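Aminotransferase, class III (Thermomicrobium roseum, PDB 6IO1) probably transfers amino groups between amines and carbonyl compounds with pyridoxal phosphate, as a thermostable (S)-enantioselective omega-transaminase. Local coordinates at residues Glu10-Ala13 against Lys14-His18; Tyr27-Arg31 against Glu32-Val36; Asp436-Ile439 against Glu440-Ala444. All blocks are in the same frame, centred on the assembly; numbering follows the deposited sequence.

Interaction 1. Residues Glu10-Ala13 against Lys14-His18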
ATOM      1  N   GLU B  10      -0.361   0.962 -30.759  1.00 20.59           N
ATOM      2  CA  GLU B  10      -1.262   0.010 -30.059  1.00 22.29           C
ATOM      3  C   GLU B  10      -1.208   0.298 -28.554  1.00 20.66           C
ATOM      4  O   GLU B  10      -2.280   0.304 -27.918  1.00 17.96           O
ATOM      5  CB  GLU B  10      -0.839  -1.430 -30.358  1.00 24.92           C
ATOM      6  CG  GLU B  10      -1.918  -2.451 -30.049  1.00 33.10           C
ATOM      7  CD  GLU B  10      -1.574  -3.877 -30.445  1.00 39.63           C
ATOM      8  OE1 GLU B  10      -0.410  -4.277 -30.252  1.00 38.98           O
ATOM      9  OE2 GLU B  10      -2.470  -4.581 -30.950  1.00 44.17           O
ATOM     10  N   LEU B  11      -0.010   0.566 -28.021  1.00 21.43           N
ATOM     11  CA  LEU B  11       0.133   0.851 -26.598  1.00 18.04           C
ATOM     12  C   LEU B  11      -0.595   2.133 -26.219  1.00 15.68           C
ATOM     13  O   LEU B  11      -1.267   2.189 -25.182  1.00 17.53           O
ATOM     14  CB  LEU B  11       1.613   0.946 -26.227  1.00 17.95           C
ATOM     15  CG  LEU B  11       2.412  -0.357 -26.245  1.00 21.21           C
ATOM     16  CD1 LEU B  11       3.889  -0.070 -26.038  1.00 20.88           C
ATOM     17  CD2 LEU B  11       1.897  -1.322 -25.189  1.00 20.92           C
ATOM     18  N   VAL B  12      -0.486   3.170 -27.052  1.00 15.49           N
ATOM     19  CA  VAL B  12      -1.180   4.427 -26.774  1.00 17.11           C
ATOM     20  C   VAL B  12      -2.690   4.208 -26.772  1.00 16.27           C
ATOM     21  O   VAL B  12      -3.407   4.675 -25.874  1.00 15.98           O
ATOM     22  CB  VAL B  12      -0.766   5.503 -27.795  1.00 17.54           C
ATOM     23  CG1 VAL B  12      -1.704   6.701 -27.723  1.00 17.89           C
ATOM     24  CG2 VAL B  12       0.675   5.930 -27.563  1.00 18.24           C
ATOM     25  N   ALA B  13      -3.190   3.484 -27.776  1.00 17.91           N
ATOM     26  CA  ALA B  13      -4.626   3.231 -27.865  1.00 18.64           C
ATOM     27  C   ALA B  13      -5.121   2.430 -26.665  1.00 16.26           C
ATOM     28  O   ALA B  13      -6.150   2.761 -26.063  1.00 18.88           O
ATOM     29  CB  ALA B  13      -4.950   2.506 -29.171  1.00 22.57           C
ATOM     30  N   LYS B  14      -4.394   1.369 -26.303  1.00 17.00           N
ATOM     31  CA  LYS B  14      -4.785   0.542 -25.166  1.00 17.48           C
ATOM     32  C   LYS B  14      -4.752   1.335 -23.867  1.00 16.06           C
ATOM     33  O   LYS B  14      -5.619   1.158 -23.003  1.00 16.24           O
ATOM     34  CB  LYS B  14      -3.869  -0.678 -25.065  1.00 16.73           C
ATOM     35  CG  LYS B  14      -4.115  -1.759 -26.101  1.00 21.74           C
ATOM     36  CD  LYS B  14      -3.102  -2.882 -25.942  1.00 26.48           C
ATOM     37  CE  LYS B  14      -3.552  -4.150 -26.647  1.00 32.60           C
ATOM     38  NZ  LYS B  14      -2.460  -5.163 -26.698  1.00 31.17           N
ATOM     39  N   ASP B  15      -3.752   2.204 -23.703  1.00 16.09           N
ATOM     40  CA  ASP B  15      -3.673   3.022 -22.499  1.00 17.36           C
ATOM     41  C   ASP B  15      -4.867   3.960 -22.401  1.00 17.10           C
ATOM     42  O   ASP B  15      -5.481   4.093 -21.337  1.00 17.72           O
ATOM     43  CB  ASP B  15      -2.366   3.813 -22.483  1.00 17.29           C
ATOM     44  CG  ASP B  15      -2.136   4.519 -21.164  1.00 17.75           C
ATOM     45  OD1 ASP B  15      -1.594   3.888 -20.234  1.00 19.09           O
ATOM     46  OD2 ASP B  15      -2.510   5.706 -21.053  1.00 18.24           O
ATOM     47  N   ILE B  16      -5.204   4.630 -23.506  1.00 17.31           N
ATOM     48  CA  ILE B  16      -6.365   5.517 -23.497  1.00 18.01           C
ATOM     49  C   ILE B  16      -7.633   4.726 -23.197  1.00 16.96           C
ATOM     50  O   ILE B  16      -8.517   5.192 -22.468  1.00 17.83           O
ATOM     51  CB  ILE B  16      -6.470   6.277 -24.833  1.00 17.16           C
ATOM     52  CG1 ILE B  16      -5.326   7.282 -24.965  1.00 18.92           C
ATOM     53  CG2 ILE B  16      -7.813   6.988 -24.946  1.00 20.42           C
ATOM     54  CD1 ILE B  16      -5.200   7.881 -26.348  1.00 18.97           C
ATOM     55  N   ALA B  17      -7.734   3.511 -23.740  1.00 18.02           N
ATOM     56  CA  ALA B  17      -8.958   2.731 -23.590  1.00 17.32           C
ATOM     57  C   ALA B  17      -9.122   2.172 -22.178  1.00 19.25           C
ATOM     58  O   ALA B  17     -10.248   2.088 -21.672  1.00 17.73           O
ATOM     59  CB  ALA B  17      -8.984   1.599 -24.616  1.00 17.78           C
ATOM     60  N   HIS B  18      -8.025   1.775 -21.523  1.00 16.76           N
ATOM     61  CA  HIS B  18      -8.139   0.948 -20.327  1.00 15.33           C
ATOM     62  C   HIS B  18      -7.387   1.425 -19.089  1.00 16.35           C
ATOM     63  O   HIS B  18      -7.582   0.829 -18.025  1.00 14.09           O
ATOM     64  CB  HIS B  18      -7.672  -0.487 -20.628  1.00 15.05           C
ATOM     65  CG  HIS B  18      -8.346  -1.108 -21.812  1.00 17.18           C
ATOM     66  ND1 HIS B  18      -9.686  -1.426 -21.825  1.00 17.12           N
ATOM     67  CD2 HIS B  18      -7.860  -1.483 -23.020  1.00 20.83           C
ATOM     68  CE1 HIS B  18      -9.999  -1.965 -22.989  1.00 19.55           C
ATOM     69  NE2 HIS B  18      -8.908  -2.011 -23.733  1.00 22.49           N
TER
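Glu-10 and Lys-14 lie side by side, one turn apart, on the N-terminal alpha-helix 8-18 of this class-III aminotransferase. The helix packs against the second subunit of the dimer. Four i to i+4 backbone bonds link residues 10-13 to residues 14-17. The first goes from Lys-14 N to Glu-10 O, at 2.9 Å. Both side chains are extended and point the same way. Lys-14 has CG anti to its own carbonyl carbon (chi1 -74°), which lays the chain back over the preceding turn. Lys-14 CG comes 3.3 Å from Glu-10 O, and Lys-14 CE then runs beside Glu-10 CG at 4.1 Å. The charged ends stay apart: Glu-10 OE1 is 4.2 Å from Lys-14 NZ, too far for a salt bridge. The ammonium instead forms a salt bridge with Glu-99 of the second subunit; Glu-10 would probably add a weaker attraction from close by. Asp-15 is hydrogen-bonded to two histidines, His-19 at OD1 and His-21 at OD2, in the connection that follows the helix. On another side of the helix, Ile-16 sends CG1 back over Val-12 O. This brings Ile-16 CD1 to 3.9 Å from Val-12 CG1.

Interaction 2. Residues Tyr27-Arg31 against Glu32-Val36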
ATOM      1  N   TYR B  27      -9.007  13.846 -18.801  1.00 19.51           N
ATOM      2  CA  TYR B  27      -9.555  14.535 -19.965  1.00 21.69           C
ATOM      3  C   TYR B  27      -8.456  14.825 -20.979  1.00 22.60           C
ATOM      4  O   TYR B  27      -8.621  14.581 -22.180  1.00 23.25           O
ATOM      5  CB  TYR B  27     -10.245  15.824 -19.509  1.00 24.30           C
ATOM      6  CG  TYR B  27     -10.806  16.711 -20.603  1.00 26.51           C
ATOM      7  CD1 TYR B  27      -9.990  17.591 -21.305  1.00 28.99           C
ATOM      8  CD2 TYR B  27     -12.162  16.697 -20.905  1.00 28.53           C
ATOM      9  CE1 TYR B  27     -10.503  18.410 -22.294  1.00 30.64           C
ATOM     10  CE2 TYR B  27     -12.684  17.515 -21.889  1.00 31.46           C
ATOM     11  CZ  TYR B  27     -11.850  18.369 -22.580  1.00 33.19           C
ATOM     12  OH  TYR B  27     -12.365  19.183 -23.563  1.00 36.50           O
ATOM     13  N   GLN B  28      -7.320  15.344 -20.507  1.00 21.57           N
ATOM     14  CA  GLN B  28      -6.181  15.577 -21.389  1.00 22.65           C
ATOM     15  C   GLN B  28      -5.599  14.267 -21.907  1.00 21.55           C
ATOM     16  O   GLN B  28      -5.185  14.185 -23.070  1.00 22.42           O
ATOM     17  CB  GLN B  28      -5.110  16.385 -20.658  1.00 25.30           C
ATOM     18  CG  GLN B  28      -3.794  16.493 -21.412  1.00 28.02           C
ATOM     19  CD  GLN B  28      -2.769  17.333 -20.680  1.00 31.93           C
ATOM     20  OE1 GLN B  28      -3.034  17.853 -19.597  1.00 32.48           O
ATOM     21  NE2 GLN B  28      -1.586  17.470 -21.271  1.00 32.26           N
ATOM     22  N   LEU B  29      -5.537  13.239 -21.053  1.00 20.83           N
ATOM     23  CA  LEU B  29      -4.944  11.970 -21.463  1.00 20.15           C
ATOM     24  C   LEU B  29      -5.704  11.348 -22.625  1.00 20.17           C
ATOM     25  O   LEU B  29      -5.094  10.818 -23.562  1.00 22.32           O
ATOM     26  CB  LEU B  29      -4.899  10.996 -20.286  1.00 19.15           C
ATOM     27  CG  LEU B  29      -4.440   9.588 -20.675  1.00 20.34           C
ATOM     28  CD1 LEU B  29      -2.944   9.417 -20.447  1.00 21.88           C
ATOM     29  CD2 LEU B  29      -5.239   8.527 -19.936  1.00 24.35           C
ATOM     30  N   ARG B  30      -7.037  11.397 -22.584  1.00 20.02           N
ATOM     31  CA  ARG B  30      -7.819  10.802 -23.663  1.00 23.39           C
ATOM     32  C   ARG B  30      -7.547  11.496 -24.993  1.00 20.94           C
ATOM     33  O   ARG B  30      -7.551  10.852 -26.049  1.00 24.03           O
ATOM     34  CB  ARG B  30      -9.308  10.848 -23.319  1.00 23.00           C
ATOM     35  CG  ARG B  30      -9.683   9.922 -22.177  1.00 25.48           C
ATOM     36  CD  ARG B  30     -11.169   9.622 -22.144  1.00 27.00           C
ATOM     37  NE  ARG B  30     -11.460   8.483 -21.277  1.00 27.41           N
ATOM     38  CZ  ARG B  30     -12.655   7.916 -21.155  1.00 29.31           C
ATOM     39  NH1 ARG B  30     -13.691   8.391 -21.833  1.00 32.66           N
ATOM     40  NH2 ARG B  30     -12.820   6.881 -20.342  1.00 26.61           N
ATOM     41  N   ARG B  31      -7.309  12.808 -24.963  1.00 21.82           N
ATOM     42  CA  ARG B  31      -7.061  13.554 -26.191  1.00 22.22           C
ATOM     43  C   ARG B  31      -5.628  13.395 -26.694  1.00 23.91           C
ATOM     44  O   ARG B  31      -5.404  13.308 -27.906  1.00 23.13           O
ATOM     45  CB  ARG B  31      -7.406  15.029 -25.980  1.00 22.14           C
ATOM     46  CG  ARG B  31      -8.901  15.280 -26.040  1.00 25.05           C
ATOM     47  CD  ARG B  31      -9.362  16.368 -25.088  1.00 28.36           C
ATOM     48  NE  ARG B  31     -10.812  16.531 -25.150  1.00 32.83           N
ATOM     49  CZ  ARG B  31     -11.681  15.736 -24.531  1.00 32.15           C
ATOM     50  NH1 ARG B  31     -11.250  14.727 -23.786  1.00 29.29           N
ATOM     51  NH2 ARG B  31     -12.984  15.957 -24.648  1.00 36.00           N
ATOM     52  N   GLU B  32      -4.644  13.362 -25.792  1.00 24.97           N
ATOM     53  CA  GLU B  32      -3.244  13.360 -26.196  1.00 22.90           C
ATOM     54  C   GLU B  32      -2.538  12.021 -26.027  1.00 21.42           C
ATOM     55  O   GLU B  32      -1.535  11.785 -26.707  1.00 19.88           O
ATOM     56  CB  GLU B  32      -2.458  14.423 -25.415  1.00 24.12           C
ATOM     57  CG  GLU B  32      -3.085  15.805 -25.448  1.00 25.29           C
ATOM     58  CD  GLU B  32      -2.321  16.808 -24.608  1.00 28.65           C
ATOM     59  OE1 GLU B  32      -1.261  16.441 -24.058  1.00 34.42           O
ATOM     60  OE2 GLU B  32      -2.780  17.964 -24.497  1.00 32.89           O
ATOM     61  N   GLY B  33      -3.024  11.147 -25.151  1.00 17.46           N
ATOM     62  CA  GLY B  33      -2.380   9.876 -24.928  1.00 18.93           C
ATOM     63  C   GLY B  33      -1.244   9.992 -23.934  1.00 19.18           C
ATOM     64  O   GLY B  33      -0.864  11.090 -23.514  1.00 21.00           O
ATOM     65  N   PRO B  34      -0.678   8.859 -23.537  1.00 17.82           N
ATOM     66  CA  PRO B  34       0.390   8.862 -22.539  1.00 17.84           C
ATOM     67  C   PRO B  34       1.775   8.957 -23.173  1.00 17.20           C
ATOM     68  O   PRO B  34       1.945   8.858 -24.389  1.00 17.35           O
ATOM     69  CB  PRO B  34       0.205   7.502 -21.862  1.00 17.94           C
ATOM     70  CG  PRO B  34      -0.190   6.625 -23.006  1.00 17.76           C
ATOM     71  CD  PRO B  34      -1.069   7.486 -23.902  1.00 17.97           C
ATOM     72  N   LEU B  35       2.768   9.158 -22.310  1.00 17.55           N
ATOM     73  CA  LEU B  35       4.172   9.024 -22.677  1.00 15.85           C
ATOM     74  C   LEU B  35       4.631   7.661 -22.170  1.00 14.26           C
ATOM     75  O   LEU B  35       4.760   7.454 -20.958  1.00 13.67           O
ATOM     76  CB  LEU B  35       5.013  10.154 -22.088  1.00 18.33           C
ATOM     77  CG  LEU B  35       6.524  10.060 -22.316  1.00 16.61           C
ATOM     78  CD1 LEU B  35       6.837   9.901 -23.796  1.00 16.42           C
ATOM     79  CD2 LEU B  35       7.235  11.278 -21.744  1.00 19.24           C
ATOM     80  N   VAL B  36       4.879   6.739 -23.092  1.00 14.71           N
ATOM     81  CA  VAL B  36       5.149   5.345 -22.761  1.00 14.74           C
ATOM     82  C   VAL B  36       6.658   5.154 -22.702  1.00 14.15           C
ATOM     83  O   VAL B  36       7.342   5.230 -23.726  1.00 15.91           O
ATOM     84  CB  VAL B  36       4.511   4.392 -23.780  1.00 13.49           C
ATOM     85  CG1 VAL B  36       4.759   2.946 -23.381  1.00 13.03           C
ATOM     86  CG2 VAL B  36       3.021   4.672 -23.909  1.00 14.80           C
TER
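Gln-28 and Glu-32 join side chains across the last turn of helix 26-32, just before the chain turns into strand 35-41. Glu-32 can be followed outward. Glu-32 CB lies 3.6 Å from Gln-28 O, the same carbonyl that accepts the backbone bond from Glu-32 N. CG stands beside the backbone N (chi1 -51°) and keeps close to that oxygen. The chain then extends, and Glu-32 CD reaches Gln-28 CG at 3.5 Å. At the tip, Glu-32 OE1 takes a hydrogen bond from Gln-28 NE2 (3.0 Å, N-H...O 169°). The bond is nearly straight and lies in the amide plane. Glu-32 OE1 is met from above the carboxylate plane; the amide and carboxylate planes are 64° apart. Gly-33, the first residue past the helix, has positive phi; a CB there would be jammed against the carbonyl O of Glu-32. Gly-33 N still bonds to Leu-29 O, at 2.6 Å. On the exposed side, Arg-31 folds back so that its guanidinium covers the rim of one face of the Tyr-27 ring, while NH1 bonds to Tyr-27 O. Leu-29 CD1 rests 3.9 Å from Pro-34 CB. Leu-29 and Pro-34 both pack on Asp-15 of helix 8-18. Beyond them, Leu-35 and Val-36 start strand 35-41, which pairs in parallel with a strand of the second subunit and carries the sheet across the dimer interface.

Interaction 3. Residues Asp436-Ile439 against Glu440-Ala444; sequences DVLI and EGVAA
The C-terminal alpha-helix 432-450 packs over a mixed beta-sheet, and Leu-438 and Val-442 lie one turn apart on its buried face. Their side chains run side by side and point the same way, with Leu-438 CD1 4.1 Å from Val-442 CG2. Val-442 holds CG2 beside its own N, over the preceding turn. Val-442 CG2 therefore also sits 3.3 Å from Leu-438 O. That carbonyl accepts the backbone bond from Val-442 N. Leu-438 packs on Ile-413 and Val-415 of strand 413-418, and Val-442 on Ile-422 of strand 421-424. Both touch Met-424. Gly-441 is buried and keeps the regular pattern, with Gly-441 N bonding to Val-437 O at 2.9 Å. Ile-439 faces helix 346-361, where it meets Tyr-356 and Leu-357. Asp-436 OD1 is hydrogen-bonded to the hydroxyl of Tyr-356, which ties the same two helices by a polar contact. Glu-440 is exposed. It has CG beside its own backbone N (chi1 -67°), which brings Glu-440 CG to 3.1 Å from Asp-436 O.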
ATOM      1  N   ASP B 436      24.546  19.026 -16.550  1.00 19.19           N
ATOM      2  CA  ASP B 436      24.490  20.092 -17.547  1.00 20.15           C
ATOM      3  C   ASP B 436      23.353  19.863 -18.531  1.00 20.30           C
ATOM      4  O   ASP B 436      22.676  20.814 -18.949  1.00 21.01           O
ATOM      5  CB  ASP B 436      25.810  20.179 -18.308  1.00 24.57           C
ATOM      6  CG  ASP B 436      26.917  20.767 -17.480  1.00 26.42           C
ATOM      7  OD1 ASP B 436      26.615  21.413 -16.455  1.00 26.12           O
ATOM      8  OD2 ASP B 436      28.095  20.601 -17.860  1.00 26.27           O
ATOM      9  N   VAL B 437      23.144  18.606 -18.925  1.00 20.46           N
ATOM     10  CA  VAL B 437      22.024  18.281 -19.803  1.00 20.09           C
ATOM     11  C   VAL B 437      20.716  18.700 -19.148  1.00 19.46           C
ATOM     12  O   VAL B 437      19.890  19.397 -19.750  1.00 21.94           O
ATOM     13  CB  VAL B 437      22.030  16.780 -20.148  1.00 20.19           C
ATOM     14  CG1 VAL B 437      20.749  16.397 -20.869  1.00 20.37           C
ATOM     15  CG2 VAL B 437      23.256  16.437 -20.978  1.00 19.72           C
ATOM     16  N   LEU B 438      20.545  18.327 -17.878  1.00 20.90           N
ATOM     17  CA  LEU B 438      19.326  18.661 -17.149  1.00 19.32           C
ATOM     18  C   LEU B 438      19.153  20.170 -17.036  1.00 20.95           C
ATOM     19  O   LEU B 438      18.060  20.705 -17.275  1.00 21.35           O
ATOM     20  CB  LEU B 438      19.360  18.007 -15.766  1.00 17.71           C
ATOM     21  CG  LEU B 438      18.242  18.324 -14.772  1.00 22.02           C
ATOM     22  CD1 LEU B 438      16.901  17.961 -15.355  1.00 20.75           C
ATOM     23  CD2 LEU B 438      18.463  17.591 -13.465  1.00 18.50           C
ATOM     24  N   ILE B 439      20.235  20.877 -16.698  1.00 20.04           N
ATOM     25  CA  ILE B 439      20.151  22.323 -16.499  1.00 21.91           C
ATOM     26  C   ILE B 439      19.732  23.010 -17.789  1.00 23.48           C
ATOM     27  O   ILE B 439      18.834  23.863 -17.813  1.00 23.85           O
ATOM     28  CB  ILE B 439      21.480  22.881 -15.949  1.00 22.68           C
ATOM     29  CG1 ILE B 439      21.745  22.343 -14.545  1.00 21.06           C
ATOM     30  CG2 ILE B 439      21.357  24.342 -15.728  1.00 28.46           C
ATOM     31  CD1 ILE B 439      23.218  22.330 -14.182  1.00 21.95           C
ATOM     32  N   GLU B 440      20.441  22.672 -18.873  1.00 24.33           N
ATOM     33  CA  GLU B 440      20.215  23.299 -20.205  1.00 29.34           C
ATOM     34  C   GLU B 440      18.787  23.007 -20.675  1.00 26.17           C
ATOM     35  O   GLU B 440      18.125  23.942 -21.167  1.00 25.30           O
ATOM     36  CB  GLU B 440      21.235  22.768 -21.213  1.00 33.39           C
ATOM     37  CG  GLU B 440      22.660  23.195 -20.912  1.00 39.81           C
ATOM     38  CD  GLU B 440      22.908  24.691 -21.001  1.00 51.47           C
ATOM     39  OE1 GLU B 440      21.978  25.421 -21.398  1.00 50.91           O
ATOM     40  OE2 GLU B 440      24.030  25.123 -20.674  1.00 57.96           O
ATOM     41  N   GLY B 441      18.328  21.768 -20.495  1.00 24.92           N
ATOM     42  CA  GLY B 441      16.969  21.407 -20.876  1.00 22.64           C
ATOM     43  C   GLY B 441      15.943  22.232 -20.118  1.00 24.28           C
ATOM     44  O   GLY B 441      14.994  22.751 -20.714  1.00 24.57           O
ATOM     45  N   VAL B 442      16.122  22.373 -18.798  1.00 22.35           N
ATOM     46  CA  VAL B 442      15.164  23.138 -18.001  1.00 22.74           C
ATOM     47  C   VAL B 442      15.145  24.598 -18.438  1.00 23.63           C
ATOM     48  O   VAL B 442      14.072  25.197 -18.604  1.00 22.68           O
ATOM     49  CB  VAL B 442      15.492  22.998 -16.503  1.00 22.62           C
ATOM     50  CG1 VAL B 442      14.739  24.049 -15.686  1.00 21.88           C
ATOM     51  CG2 VAL B 442      15.154  21.598 -16.015  1.00 21.49           C
ATOM     52  N   ALA B 443      16.325  25.192 -18.635  1.00 24.46           N
ATOM     53  CA  ALA B 443      16.395  26.592 -19.048  1.00 24.56           C
ATOM     54  C   ALA B 443      15.725  26.801 -20.400  1.00 24.98           C
ATOM     55  O   ALA B 443      14.954  27.751 -20.590  1.00 25.51           O
ATOM     56  CB  ALA B 443      17.851  27.051 -19.093  1.00 26.63           C
ATOM     57  N   ALA B 444      16.007  25.889 -21.336  1.00 23.06           N
ATOM     58  CA  ALA B 444      15.424  25.951 -22.696  1.00 24.99           C
ATOM     59  C   ALA B 444      13.900  25.801 -22.616  1.00 25.39           C
ATOM     60  O   ALA B 444      13.195  26.565 -23.307  1.00 26.80           O
ATOM     61  CB  ALA B 444      16.036  24.871 -23.554  1.00 26.25           C
TER

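Overall arrangement
Interactions 1 and 2 are neighbours, with centres about 9 Å apart. They lie on helices 8-18 and 26-32, which follow each other in the chain and touch. Ile-16 CD1 packs on Gly-33 CA between them, and both contacts touch the second subunit. Interaction 3 stands apart, its centre about 31 Å from that of interaction 1 and 25 Å from that of interaction 2. No other chain touches it. Chemistry follows place. Interaction 2 is a surface contact with an amide-carboxylate bond at a helix end. Interaction 1 is partly buried and sends its lysine charge to the other subunit. Interaction 3, also partly buried, turns aliphatic side chains onto a sheet of its own subunit.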